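Long-range contacts in nucleoside phosphorylase, putative (Trypanosoma brucei, PDB 3BJE), which acts as a homodimeric uridine phosphorylase, reversibly splitting uridine with phosphate into uracil and ribose 1-phosphate: residues R45-G50 and I341-L346; I143-T148 and A309-V314; L161-H166 and N214-I219; D205-M210 and E294-C299; I241-T246 and E286-I291. All coordinates share one frame; numbering follows the deposited sequence. Where two conformers were deposited one is given.

The five contacts illustrate how one alpha/beta domain is closed by segments distant in sequence. Contact 1 joins almost the ends of the domain, and the other four lie nested inside its loop. Strands 45-49, 142-151 and 308-318 run side by side through contacts 1 and 2, whose centres are about 7 Å apart. Strand 161-169 lies antiparallel beside 308-318 and carries helix 213-228 in contact 3, while 239-246, its parallel neighbour, pairs with 284-292 (contact 5). Helices 329-348 and 295-305 pack on this framework in contacts 1 and 4. Contacts 1, 2 and 4 all touch ribose 1-phosphate, while contact 5, its centre about 19 Å from that of contact 1, reaches the uracil pocket through Ile291.

Contact 1 of 5, residues R45-G50 and I341-L346. With R1P (1-O-phosphono-alpha-D-ribofuranose), chain C.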
# COMPACT_ATOMS: atom_id res chain seq x y z
N ARG A 45 9.21 11.36 -18.94
CA ARG A 45 10.17 10.45 -18.35
C ARG A 45 10.14 10.60 -16.83
O ARG A 45 10.37 11.69 -16.31
CB ARG A 45 11.57 10.73 -18.89
CG ARG A 45 11.79 10.29 -20.32
CD ARG A 45 13.22 10.55 -20.76
NE ARG A 45 13.49 10.07 -22.12
CZ ARG A 45 13.10 10.69 -23.23
NH1 ARG A 45 13.40 10.17 -24.41
NH2 ARG A 45 12.42 11.84 -23.18
N ILE A 46 9.86 9.50 -16.14
CA ILE A 46 9.59 9.49 -14.71
C ILE A 46 10.37 8.42 -13.97
O ILE A 46 10.45 7.29 -14.41
CB ILE A 46 8.07 9.23 -14.46
CG1 ILE A 46 7.22 10.30 -15.16
CG2 ILE A 46 7.74 9.16 -12.96
CD1 ILE A 46 5.70 10.03 -15.22
N ILE A 47 10.96 8.81 -12.84
CA ILE A 47 11.51 7.86 -11.90
C ILE A 47 10.58 7.75 -10.70
O ILE A 47 10.21 8.77 -10.14
CB ILE A 47 12.88 8.28 -11.38
CG1 ILE A 47 13.87 8.37 -12.53
CG2 ILE A 47 13.38 7.26 -10.36
CD1 ILE A 47 15.23 8.89 -12.13
N PHE A 48 10.19 6.52 -10.35
CA PHE A 48 9.43 6.23 -9.14
C PHE A 48 10.40 5.82 -8.04
O PHE A 48 11.30 5.00 -8.26
CB PHE A 48 8.47 5.07 -9.34
CG PHE A 48 7.19 5.37 -10.06
CD1 PHE A 48 6.69 6.65 -10.23
CD2 PHE A 48 6.43 4.31 -10.49
CE1 PHE A 48 5.48 6.84 -10.87
CE2 PHE A 48 5.22 4.50 -11.12
CZ PHE A 48 4.75 5.76 -11.31
N VAL A 49 10.19 6.36 -6.85
CA VAL A 49 10.88 5.88 -5.66
C VAL A 49 9.83 5.61 -4.61
O VAL A 49 8.81 6.23 -4.60
CB VAL A 49 11.90 6.91 -5.13
CG1 VAL A 49 13.01 7.10 -6.17
CG2 VAL A 49 11.22 8.24 -4.78
N GLY A 50 10.06 4.67 -3.70
CA GLY A 50 9.06 4.43 -2.67
C GLY A 50 9.14 5.47 -1.56
O GLY A 50 8.12 5.98 -1.08
N ILE A 341 22.99 5.95 -12.78
CA ILE A 341 22.73 4.91 -13.77
C ILE A 341 21.29 4.98 -14.29
O ILE A 341 21.06 4.86 -15.50
CB ILE A 341 23.02 3.50 -13.16
CG1 ILE A 341 24.53 3.27 -13.07
CG2 ILE A 341 22.33 2.40 -13.96
CD1 ILE A 341 24.93 2.14 -12.14
N ILE A 342 20.33 5.14 -13.39
CA ILE A 342 18.91 5.18 -13.79
C ILE A 342 18.56 6.47 -14.56
O ILE A 342 17.78 6.42 -15.50
CB ILE A 342 17.96 4.97 -12.59
CG1 ILE A 342 18.15 3.55 -12.04
CG2 ILE A 342 16.51 5.17 -13.01
CD1 ILE A 342 17.84 2.47 -13.06
N LEU A 343 19.15 7.60 -14.17
CA LEU A 343 18.94 8.84 -14.92
C LEU A 343 19.49 8.68 -16.34
O LEU A 343 18.84 9.06 -17.33
CB LEU A 343 19.58 10.04 -14.21
CG LEU A 343 18.78 10.56 -13.00
CD1 LEU A 343 19.62 11.48 -12.11
CD2 LEU A 343 17.50 11.27 -13.45
N GLU A 344 20.68 8.09 -16.45
CA GLU A 344 21.27 7.83 -17.75
C GLU A 344 20.37 6.93 -18.58
O GLU A 344 20.15 7.19 -19.76
CB GLU A 344 22.65 7.20 -17.62
CG GLU A 344 23.71 8.16 -17.07
CD GLU A 344 24.18 9.20 -18.08
OE1 GLU A 344 24.19 8.91 -19.30
OE2 GLU A 344 24.56 10.30 -17.64
N ALA A 345 19.87 5.86 -17.97
CA ALA A 345 19.05 4.90 -18.70
C ALA A 345 17.76 5.55 -19.16
O ALA A 345 17.29 5.32 -20.27
CB ALA A 345 18.75 3.65 -17.82
N LEU A 346 17.20 6.38 -18.29
CA LEU A 346 15.91 7.00 -18.52
C LEU A 346 15.96 7.96 -19.71
O LEU A 346 15.10 7.90 -20.58
CB LEU A 346 15.47 7.74 -17.26
CG LEU A 346 14.07 8.33 -17.30
CD1 LEU A 346 13.00 7.24 -17.51
CD2 LEU A 346 13.75 9.14 -16.03
C5 R1P C . 9.67 -1.49 2.14
O5 R1P C . 10.70 -1.22 3.10
C4 R1P C . 9.80 -0.57 0.95
O4 R1P C . 11.14 -0.57 0.42
C1 R1P C . 11.14 -0.98 -0.95
C2 R1P C . 9.84 -1.80 -1.08
O2 R1P C . 9.36 -2.07 -2.42
C3 R1P C . 8.89 -0.99 -0.20
O3 R1P C . 8.41 0.20 -0.85
O1 R1P C . 11.26 0.12 -1.90
P R1P C . 11.56 1.69 -1.61
O1P R1P C . 10.29 2.05 -0.83
O2P R1P C . 11.64 2.31 -2.99
O3P R1P C . 12.79 1.82 -0.77
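Leu346 O receives the one hydrogen bond found between segments 45-50 and 341-346, a weak one from Arg45 NE, 3.1 Å long and bent to 129° at the hydrogen. The oxygen sits at the edge of the guanidinium, in its plane. Since Arg45 was modelled in two conformers, the bond is best taken as tentative.

Hydrocarbon carries the rest. Leu346 lies along one side of the strand: its CG is 3.8 Å from Arg45 CB, while its CD2 branch touches Ile47 CG1 at 3.6 Å. Ile47 extends CG1 and CD1 (chi2 175°), which brings CD1 to 3.5 Å from Leu343 CD2, the two side chains crossing at about a right angle. Ile342 adds its CG2 methyl, 4.0 Å from Ile47 CD1.

At the far end of the strand, Gly50 N gives a hydrogen bond to phosphate oxygen O2P of ribose 1-phosphate. Helix and strand are thus held by dispersion between branched side chains, and the polar bond at the partly exposed Arg45 end probably adds little.

Contact 2 of 5, residues I143-T148 and A309-V314; sequences IIRLGT and AGAACV. With R1P (1-O-phosphono-alpha-D-ribofuranose), chain C.
Arg145 and Ala311 lie at the middle of a ladder between two parallel strands, 143-148 and 309-314, paired residue for residue. The backbones are the tight part. Five hydrogen bonds alternate between them; Arg145 N reaches Gly310 O at 3.0 Å in a nearly straight bond (171°), and Arg145 O accepts from Ala312 N at 2.9 Å. Val314 N meets Gly147 O at 2.8 Å.

The side chains fit less evenly. Small residues fill strand 309-314; Arg145 CB and Ala311 CB are 3.8 Å apart, whereas Ile143 CB stays 4.2 Å from Ala309 CB. Helices 295-305 and 329-348 supply neighbours on the two faces.

No side of the ladder faces solvent; toward its Thr148 end it meets ligand. Arg145 stretches from CG to NE over Gly147, whose CA lies above one face of the guanidinium, and Cys313 SG stands 3.7 Å from Arg145 NE. From there Arg145 NH2 gives a straight bond to O2P of ribose 1-phosphate (2.8 Å) and NH1 one to O1, the ester oxygen joining phosphate to C1, while salt bridges to Glu292 and Glu294 help fix its rotation. Thr148 OG1 donates to O3P at 2.8 Å, and Thr148 also touches uracil.

Such phosphate binding beside the C-terminal part of a parallel strand pair is characteristic of the nucleoside phosphorylase active site.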
# COMPACT_ATOMS: atom_id res chain seq x y z
N ILE A 143 8.89 5.05 -17.62
CA ILE A 143 8.76 5.06 -16.17
C ILE A 143 9.67 4.00 -15.56
O ILE A 143 9.55 2.82 -15.89
CB ILE A 143 7.30 4.78 -15.75
CG1 ILE A 143 6.37 5.78 -16.45
CG2 ILE A 143 7.13 4.81 -14.21
CD1 ILE A 143 4.88 5.56 -16.20
N ILE A 144 10.60 4.41 -14.71
CA ILE A 144 11.51 3.47 -14.06
C ILE A 144 11.47 3.62 -12.55
O ILE A 144 11.69 4.69 -12.02
CB ILE A 144 12.96 3.62 -14.55
CG1 ILE A 144 13.01 3.55 -16.08
CG2 ILE A 144 13.90 2.53 -13.91
CD1 ILE A 144 14.39 3.80 -16.67
N ARG A 145 11.20 2.51 -11.87
CA ARG A 145 11.31 2.45 -10.42
C ARG A 145 12.76 2.24 -10.03
O ARG A 145 13.42 1.37 -10.57
CB ARG A 145 10.45 1.31 -9.89
CG ARG A 145 10.78 0.92 -8.46
CD ARG A 145 9.70 0.05 -7.86
NE ARG A 145 10.20 -0.72 -6.70
CZ ARG A 145 10.59 -0.18 -5.55
NH1 ARG A 145 11.05 -0.98 -4.60
NH2 ARG A 145 10.54 1.14 -5.32
N LEU A 146 13.24 3.07 -9.11
CA LEU A 146 14.54 2.86 -8.47
C LEU A 146 14.25 2.66 -6.98
O LEU A 146 13.86 3.59 -6.28
CB LEU A 146 15.50 4.04 -8.69
CG LEU A 146 16.82 3.97 -7.89
CD1 LEU A 146 17.59 2.63 -8.09
CD2 LEU A 146 17.73 5.14 -8.23
N GLY A 147 14.40 1.41 -6.53
CA GLY A 147 13.97 1.05 -5.21
C GLY A 147 14.98 0.29 -4.40
O GLY A 147 16.17 0.26 -4.72
N THR A 148 14.50 -0.28 -3.30
CA THR A 148 15.28 -1.21 -2.49
C THR A 148 14.54 -2.52 -2.49
O THR A 148 13.36 -2.57 -2.78
CB THR A 148 15.50 -0.71 -1.05
OG1 THR A 148 14.23 -0.56 -0.38
CG2 THR A 148 16.30 0.61 -1.04
N ALA A 309 7.78 0.73 -19.10
CA ALA A 309 8.13 0.76 -17.69
C ALA A 309 9.09 -0.36 -17.32
O ALA A 309 9.18 -1.38 -18.00
CB ALA A 309 6.87 0.69 -16.82
N GLY A 310 9.79 -0.15 -16.21
CA GLY A 310 10.61 -1.18 -15.60
C GLY A 310 11.06 -0.78 -14.21
O GLY A 310 10.55 0.16 -13.62
N ALA A 311 12.03 -1.50 -13.68
CA ALA A 311 12.42 -1.31 -12.29
C ALA A 311 13.83 -1.84 -12.06
O ALA A 311 14.27 -2.78 -12.73
CB ALA A 311 11.43 -2.05 -11.36
N ALA A 312 14.52 -1.22 -11.12
CA ALA A 312 15.82 -1.68 -10.68
C ALA A 312 15.89 -1.34 -9.21
O ALA A 312 15.56 -0.23 -8.83
CB ALA A 312 16.95 -0.99 -11.44
N CYS A 313 16.31 -2.29 -8.38
CA CYS A 313 16.29 -2.08 -6.94
C CYS A 313 17.58 -2.53 -6.29
O CYS A 313 18.09 -3.58 -6.62
CB CYS A 313 15.14 -2.87 -6.31
SG CYS A 313 13.49 -2.43 -6.91
N VAL A 314 18.08 -1.73 -5.35
CA VAL A 314 19.27 -2.06 -4.61
C VAL A 314 18.94 -3.15 -3.57
O VAL A 314 17.99 -3.02 -2.81
CB VAL A 314 19.85 -0.79 -3.90
CG1 VAL A 314 21.09 -1.11 -3.07
CG2 VAL A 314 20.19 0.30 -4.93
C5 R1P C . 9.67 -1.49 2.14
O5 R1P C . 10.70 -1.22 3.10
C4 R1P C . 9.80 -0.57 0.95
O4 R1P C . 11.14 -0.57 0.42
C1 R1P C . 11.14 -0.98 -0.95
C2 R1P C . 9.84 -1.80 -1.08
O2 R1P C . 9.36 -2.07 -2.42
C3 R1P C . 8.89 -0.99 -0.20
O3 R1P C . 8.41 0.20 -0.85
O1 R1P C . 11.26 0.12 -1.90
P R1P C . 11.56 1.69 -1.61
O1P R1P C . 10.29 2.05 -0.83
O2P R1P C . 11.64 2.31 -2.99
O3P R1P C . 12.79 1.82 -0.77

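Contact 3 of 5, residues L161-H166 and N214-I219; sequences LAVTRH and NITKSI
Val163 and Ile219 make the apolar half of this contact, in which helix 213-228 lies over strand 161-164, its segment 214-219 running nearly antiparallel to the strand, at 156°. The two side chains slide past each other in opposite directions. One methyl, Ile219 CG2, serves both branches of the valine, lying 3.8 Å from Val163 CG2 and 3.9 Å from Val163 CG1. One helical turn earlier Thr216 turns its CG2 methyl to Val163 CG1 at 4.1 Å, the side chains crossing obliquely. Ile342 and Ala345 of the C-terminal helix pack on Ile219 as well.

The polar half centres on the other branch of the same threonine. With chi1 at -58°, Thr216 OG1 stands beside its own backbone N and faces Thr164 O at 3.1 Å; the hydroxyl proton has a second acceptor within reach, so this bond is not settled.

At the margin the chain turns a corner at Arg165 and His166, and Arg165, partly exposed and modelled in two conformers, brings its CA to 4.3 Å from Thr216 OG1.

This is helix-on-sheet packing of a layered alpha/beta fold: the helix that leads into strand 239-246 rests against strand 161-169, that strand's parallel neighbour.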
# COMPACT_ATOMS: atom_id res chain seq x y z
N LEU A 161 22.46 -4.13 -7.87
CA LEU A 161 21.26 -3.56 -8.49
C LEU A 161 20.54 -4.67 -9.22
O LEU A 161 21.04 -5.21 -10.20
CB LEU A 161 21.62 -2.42 -9.45
CG LEU A 161 20.43 -1.61 -10.01
CD1 LEU A 161 19.62 -0.92 -8.89
CD2 LEU A 161 20.91 -0.59 -11.06
N ALA A 162 19.36 -5.04 -8.72
CA ALA A 162 18.58 -6.10 -9.34
C ALA A 162 17.59 -5.48 -10.33
O ALA A 162 16.66 -4.74 -9.94
CB ALA A 162 17.86 -6.90 -8.28
N VAL A 163 17.81 -5.79 -11.60
CA VAL A 163 17.06 -5.20 -12.70
C VAL A 163 15.96 -6.17 -13.11
O VAL A 163 16.23 -7.34 -13.34
CB VAL A 163 18.01 -4.93 -13.89
CG1 VAL A 163 17.26 -4.26 -15.05
CG2 VAL A 163 19.17 -4.09 -13.44
N THR A 164 14.73 -5.68 -13.18
CA THR A 164 13.57 -6.51 -13.49
C THR A 164 13.48 -6.82 -14.97
O THR A 164 13.59 -5.89 -15.79
CB THR A 164 12.27 -5.79 -13.09
OG1 THR A 164 12.28 -5.56 -11.67
CG2 THR A 164 11.02 -6.62 -13.47
N ARG A 165 13.35 -8.11 -15.31
CA ARG A 165 12.87 -8.51 -16.63
C ARG A 165 11.41 -8.92 -16.44
O ARG A 165 10.53 -8.12 -16.63
CB ARG A 165 13.71 -9.61 -17.27
CG ARG A 165 13.34 -9.81 -18.73
CD ARG A 165 14.13 -10.90 -19.41
NE ARG A 165 15.54 -10.59 -19.64
CZ ARG A 165 16.57 -11.22 -19.06
NH1 ARG A 165 16.38 -12.18 -18.17
NH2 ARG A 165 17.82 -10.87 -19.37
N HIS A 166 11.14 -10.15 -16.00
CA HIS A 166 9.76 -10.57 -15.70
C HIS A 166 9.40 -10.26 -14.26
O HIS A 166 10.28 -9.99 -13.44
CB HIS A 166 9.57 -12.06 -15.99
CG HIS A 166 9.82 -12.42 -17.43
ND1 HIS A 166 11.04 -12.84 -17.89
CD2 HIS A 166 9.00 -12.39 -18.52
CE1 HIS A 166 10.98 -13.06 -19.19
NE2 HIS A 166 9.74 -12.81 -19.60
N ASN A 214 12.92 -2.33 -23.87
CA ASN A 214 13.70 -1.10 -24.07
C ASN A 214 14.19 -0.52 -22.75
O ASN A 214 15.29 0.01 -22.66
CB ASN A 214 12.86 -0.06 -24.81
CG ASN A 214 13.66 1.18 -25.16
OD1 ASN A 214 14.77 1.09 -25.69
ND2 ASN A 214 13.08 2.35 -24.89
N ILE A 215 13.36 -0.64 -21.71
CA ILE A 215 13.74 -0.16 -20.39
C ILE A 215 14.82 -1.05 -19.78
O ILE A 215 15.83 -0.55 -19.30
CB ILE A 215 12.53 -0.07 -19.47
CG1 ILE A 215 11.53 0.97 -20.00
CG2 ILE A 215 12.97 0.27 -18.04
CD1 ILE A 215 12.05 2.41 -19.98
N THR A 216 14.61 -2.37 -19.80
CA THR A 216 15.59 -3.31 -19.25
C THR A 216 16.93 -3.12 -19.96
O THR A 216 17.97 -3.05 -19.30
CB THR A 216 15.14 -4.78 -19.40
OG1 THR A 216 13.87 -4.96 -18.75
CG2 THR A 216 16.13 -5.72 -18.75
N LYS A 217 16.90 -3.03 -21.29
CA LYS A 217 18.12 -2.87 -22.09
C LYS A 217 18.85 -1.58 -21.73
O LYS A 217 20.06 -1.58 -21.56
CB LYS A 217 17.79 -2.88 -23.59
CG LYS A 217 19.01 -2.89 -24.52
CD LYS A 217 18.61 -2.51 -25.95
CE LYS A 217 19.76 -2.71 -26.93
NZ LYS A 217 19.42 -2.28 -28.32
N SER A 218 18.09 -0.49 -21.63
CA SER A 218 18.64 0.82 -21.28
C SER A 218 19.32 0.81 -19.91
O SER A 218 20.44 1.32 -19.76
CB SER A 218 17.55 1.89 -21.33
OG SER A 218 17.06 2.08 -22.65
N ILE A 219 18.66 0.22 -18.92
CA ILE A 219 19.24 0.10 -17.57
C ILE A 219 20.58 -0.67 -17.59
O ILE A 219 21.59 -0.20 -17.06
CB ILE A 219 18.26 -0.54 -16.58
CG1 ILE A 219 17.04 0.37 -16.37
CG2 ILE A 219 18.96 -0.80 -15.25
CD1 ILE A 219 15.84 -0.31 -15.68

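Contact 4 of 5, residues D205-M210 and E294-C299. With R1P (1-O-phosphono-alpha-D-ribofuranose), chain C.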
# COMPACT_ATOMS: atom_id res chain seq x y z
N ASP A 205 -3.96 -16.79 -6.52
CA ASP A 205 -4.17 -16.51 -7.95
C ASP A 205 -3.15 -15.44 -8.39
O ASP A 205 -3.50 -14.29 -8.69
CB ASP A 205 -5.61 -16.07 -8.23
CG ASP A 205 -5.91 -15.91 -9.71
OD1 ASP A 205 -5.10 -16.32 -10.56
OD2 ASP A 205 -6.98 -15.36 -10.02
N ILE A 206 -1.87 -15.81 -8.41
CA ILE A 206 -0.80 -14.89 -8.81
C ILE A 206 -0.94 -14.45 -10.26
O ILE A 206 -1.56 -15.14 -11.09
CB ILE A 206 0.60 -15.49 -8.58
CG1 ILE A 206 0.78 -16.77 -9.40
CG2 ILE A 206 0.79 -15.80 -7.11
CD1 ILE A 206 2.22 -17.22 -9.53
N TYR A 207 -0.38 -13.29 -10.57
CA TYR A 207 -0.27 -12.86 -11.94
C TYR A 207 1.19 -12.61 -12.31
O TYR A 207 2.08 -12.77 -11.48
CB TYR A 207 -1.13 -11.64 -12.21
CG TYR A 207 -0.77 -10.37 -11.48
CD1 TYR A 207 -0.02 -9.38 -12.11
CD2 TYR A 207 -1.21 -10.14 -10.18
CE1 TYR A 207 0.30 -8.20 -11.45
CE2 TYR A 207 -0.89 -8.96 -9.51
CZ TYR A 207 -0.14 -7.99 -10.17
OH TYR A 207 0.14 -6.77 -9.56
N THR A 208 1.43 -12.30 -13.59
CA THR A 208 2.76 -12.00 -14.07
C THR A 208 2.75 -10.74 -14.91
O THR A 208 1.70 -10.28 -15.37
CB THR A 208 3.31 -13.17 -14.92
OG1 THR A 208 2.43 -13.41 -16.02
CG2 THR A 208 3.45 -14.48 -14.09
N SER A 209 3.94 -10.21 -15.13
CA SER A 209 4.16 -9.14 -16.12
C SER A 209 5.62 -9.13 -16.56
O SER A 209 6.39 -10.07 -16.29
CB SER A 209 3.73 -7.78 -15.54
OG SER A 209 3.62 -6.78 -16.55
N MET A 210 6.01 -8.07 -17.25
CA MET A 210 7.37 -7.94 -17.72
C MET A 210 7.66 -6.45 -17.91
O MET A 210 6.80 -5.70 -18.38
CB MET A 210 7.54 -8.67 -19.05
CG MET A 210 9.00 -8.84 -19.48
SD MET A 210 9.21 -9.58 -21.13
CE MET A 210 8.42 -8.36 -22.16
N GLU A 294 6.36 -3.13 -5.22
CA GLU A 294 5.74 -2.27 -6.25
C GLU A 294 5.80 -2.74 -7.71
O GLU A 294 4.97 -2.34 -8.52
CB GLU A 294 6.37 -0.86 -6.18
CG GLU A 294 6.02 -0.10 -4.90
CD GLU A 294 7.06 -0.22 -3.79
OE1 GLU A 294 8.26 -0.35 -4.08
OE2 GLU A 294 6.68 -0.18 -2.58
N THR A 295 6.77 -3.58 -8.04
CA THR A 295 7.16 -3.74 -9.44
C THR A 295 6.11 -4.43 -10.30
O THR A 295 5.89 -4.04 -11.44
CB THR A 295 8.54 -4.44 -9.53
OG1 THR A 295 9.52 -3.54 -9.03
CG2 THR A 295 8.91 -4.80 -10.97
N SER A 296 5.46 -5.48 -9.79
CA SER A 296 4.47 -6.21 -10.56
C SER A 296 3.41 -5.27 -11.15
O SER A 296 3.14 -5.32 -12.36
CB SER A 296 3.77 -7.25 -9.69
OG SER A 296 3.18 -6.64 -8.55
N ALA A 297 2.83 -4.39 -10.32
CA ALA A 297 1.76 -3.47 -10.78
C ALA A 297 2.32 -2.37 -11.69
O ALA A 297 1.65 -1.92 -12.62
CB ALA A 297 1.01 -2.83 -9.59
N ILE A 298 3.52 -1.90 -11.40
CA ILE A 298 4.14 -0.93 -12.30
C ILE A 298 4.21 -1.51 -13.69
O ILE A 298 3.87 -0.86 -14.67
CB ILE A 298 5.57 -0.58 -11.84
CG1 ILE A 298 5.51 0.27 -10.59
CG2 ILE A 298 6.35 0.15 -12.94
CD1 ILE A 298 6.88 0.45 -9.93
N CYS A 299 4.74 -2.74 -13.79
CA CYS A 299 4.88 -3.38 -15.09
C CYS A 299 3.52 -3.65 -15.76
O CYS A 299 3.32 -3.38 -16.95
CB CYS A 299 5.68 -4.67 -14.95
SG CYS A 299 7.43 -4.38 -14.59
C5 R1P C . 9.67 -1.49 2.14
O5 R1P C . 10.70 -1.22 3.10
C4 R1P C . 9.80 -0.57 0.95
O4 R1P C . 11.14 -0.57 0.42
C1 R1P C . 11.14 -0.98 -0.95
C2 R1P C . 9.84 -1.80 -1.08
O2 R1P C . 9.36 -2.07 -2.42
C3 R1P C . 8.89 -0.99 -0.20
O3 R1P C . 8.41 0.20 -0.85
O1 R1P C . 11.26 0.12 -1.90
P R1P C . 11.56 1.69 -1.61
O1P R1P C . 10.29 2.05 -0.83
O2P R1P C . 11.64 2.31 -2.99
O3P R1P C . 12.79 1.82 -0.77
O HOH W 1 5.75 -3.09 -18.32
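Helix 295-305, which follows the ribose-binding Glu294 of the active site, is backed by strand 207-210, chiefly through Tyr207 on Ser296 and Ser209 on Cys299. Strand and helix cross at 64°.

Tyr207 projects its ring at the first turn, CG being set between its backbone N and carbonyl carbon (chi1 64°). Its OH stands 3.2 Å from Ser296 OG and 4.0 Å from Ala297 CB, while Tyr207 CE1 lies 4.0 Å from Ser296 CB. Asp171 ties the pair together: one carboxylate oxygen is hydrogen-bonded to Tyr207 OH and the other to Ser296 OG, which should hold both hydroxyls in place.

Further along, Ser209 OG packs against Cys299 CB at 3.4 Å. Beside it a water bridges the backbones, giving one hydrogen bond to Met210 O and one to Cys299 O, each 2.8 Å long, so that two carbonyls share one donor molecule.

Glu294, at the N-cap position of the helix, faces the sugar. Its OE1 accepts from ribose O2 and its OE2 from O3, although the bond to OE2 is very short and the place of OE1 is less sure. A carboxylate spanning both ribose hydroxyls is characteristic of the ribose site in nucleoside phosphorylases of this family.

Contact 5 of 5, residues I241-T246 and E286-I291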
# COMPACT_ATOMS: atom_id res chain seq x y z
N ILE A 241 20.02 -9.42 -13.59
CA ILE A 241 18.73 -9.31 -14.28
C ILE A 241 17.94 -10.58 -14.06
O ILE A 241 18.47 -11.68 -14.21
CB ILE A 241 18.86 -9.15 -15.80
CG1 ILE A 241 19.90 -8.09 -16.17
CG2 ILE A 241 17.48 -8.82 -16.40
CD1 ILE A 241 20.43 -8.24 -17.57
N GLY A 242 16.65 -10.43 -13.76
CA GLY A 242 15.82 -11.60 -13.53
C GLY A 242 14.42 -11.25 -13.12
O GLY A 242 13.95 -10.13 -13.34
N THR A 243 13.75 -12.22 -12.51
CA THR A 243 12.35 -12.06 -12.17
C THR A 243 12.22 -11.44 -10.79
O THR A 243 12.89 -11.85 -9.83
CB THR A 243 11.63 -13.43 -12.23
OG1 THR A 243 11.63 -13.90 -13.58
CG2 THR A 243 10.19 -13.32 -11.76
N THR A 244 11.35 -10.43 -10.70
CA THR A 244 11.05 -9.76 -9.45
C THR A 244 9.70 -10.26 -8.92
O THR A 244 8.69 -10.22 -9.63
CB THR A 244 10.98 -8.23 -9.66
OG1 THR A 244 12.23 -7.78 -10.20
CG2 THR A 244 10.65 -7.50 -8.32
N ALA A 245 9.67 -10.73 -7.67
CA ALA A 245 8.42 -11.12 -7.01
C ALA A 245 7.93 -9.97 -6.14
O ALA A 245 8.66 -9.50 -5.27
CB ALA A 245 8.64 -12.38 -6.17
N THR A 246 6.71 -9.52 -6.39
CA THR A 246 6.14 -8.41 -5.66
C THR A 246 5.06 -8.87 -4.67
O THR A 246 4.15 -9.62 -5.01
CB THR A 246 5.53 -7.38 -6.62
OG1 THR A 246 6.55 -6.89 -7.50
CG2 THR A 246 4.85 -6.19 -5.88
N GLU A 286 16.00 -18.00 -16.44
CA GLU A 286 15.79 -16.85 -15.58
C GLU A 286 15.48 -17.33 -14.16
O GLU A 286 14.86 -18.38 -13.98
CB GLU A 286 14.64 -15.99 -16.08
CG GLU A 286 14.53 -14.63 -15.41
CD GLU A 286 13.71 -13.64 -16.22
OE1 GLU A 286 13.83 -13.68 -17.47
OE2 GLU A 286 13.01 -12.80 -15.61
N VAL A 287 15.92 -16.57 -13.17
CA VAL A 287 15.64 -16.91 -11.76
C VAL A 287 15.01 -15.73 -11.05
O VAL A 287 14.97 -14.61 -11.58
CB VAL A 287 16.92 -17.34 -10.99
CG1 VAL A 287 17.64 -18.48 -11.72
CG2 VAL A 287 17.86 -16.15 -10.80
N VAL A 288 14.47 -15.98 -9.86
CA VAL A 288 13.92 -14.89 -9.05
C VAL A 288 15.06 -14.16 -8.36
O VAL A 288 15.66 -14.68 -7.42
CB VAL A 288 12.90 -15.38 -8.01
CG1 VAL A 288 12.35 -14.22 -7.17
CG2 VAL A 288 11.75 -16.14 -8.67
N THR A 289 15.36 -12.95 -8.84
CA THR A 289 16.47 -12.17 -8.33
C THR A 289 16.12 -11.29 -7.14
O THR A 289 16.98 -10.93 -6.35
CB THR A 289 17.05 -11.25 -9.44
OG1 THR A 289 15.98 -10.60 -10.13
CG2 THR A 289 17.94 -12.07 -10.41
N ASN A 290 14.85 -10.88 -7.01
CA ASN A 290 14.52 -9.98 -5.93
C ASN A 290 13.06 -10.03 -5.54
O ASN A 290 12.23 -10.52 -6.29
CB ASN A 290 14.99 -8.54 -6.19
CG ASN A 290 14.33 -7.89 -7.41
OD1 ASN A 290 14.11 -8.53 -8.44
ND2 ASN A 290 14.05 -6.59 -7.30
N ILE A 291 12.79 -9.53 -4.34
CA ILE A 291 11.44 -9.43 -3.78
C ILE A 291 11.26 -8.01 -3.25
O ILE A 291 12.13 -7.51 -2.52
CB ILE A 291 11.22 -10.40 -2.59
CG1 ILE A 291 11.47 -11.84 -3.02
CG2 ILE A 291 9.81 -10.22 -1.98
CD1 ILE A 291 11.68 -12.81 -1.84
O HOH W 2 17.98 -14.38 -14.00
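Thr243 and Glu286 meet through their side chains. Thr243 OG1 donates to Glu286 OE2 at 2.7 Å, approaching from 38° above the carboxylate plane, the two side chains crossing at about a right angle. The same carboxylate has two further partners, Arg165 in a salt bridge to OE1 and His166 ND1 in a hydrogen bond to OE2.

Between the parallel strands the backbone groups are matched in turn. Thr243 N gives Val287 O a straight bond (2.8 Å, 171°), and Thr243 O takes a more bent one from Thr289 N. A beta bulge then shifts the register by one residue, with Thr289 in a helix-like backbone conformation, and pairing resumes where Ala245 N meets Asn290 O at 2.9 Å. At the opposite end a water donates to Ile241 O and accepts from Val287 N, filling a rung the strands do not close themselves.

Asn290 OD1 is held twice. Thr244 OG1 reaches it at 2.7 Å and Thr289 OG1 at a longer 3.3 Å; Asn290, with chi1 at 62°, leans its amide toward Thr244 to receive them. Thr244 OG1 is also hydrogen-bonded to Thr164 OG1, linking a third strand.

Ala245 CB, 4.3 Å from Ile291 CG1, supplies apolar packing near the uracil pocket. With three polar partners, one of them arginine, buried Glu286 is probably ionised.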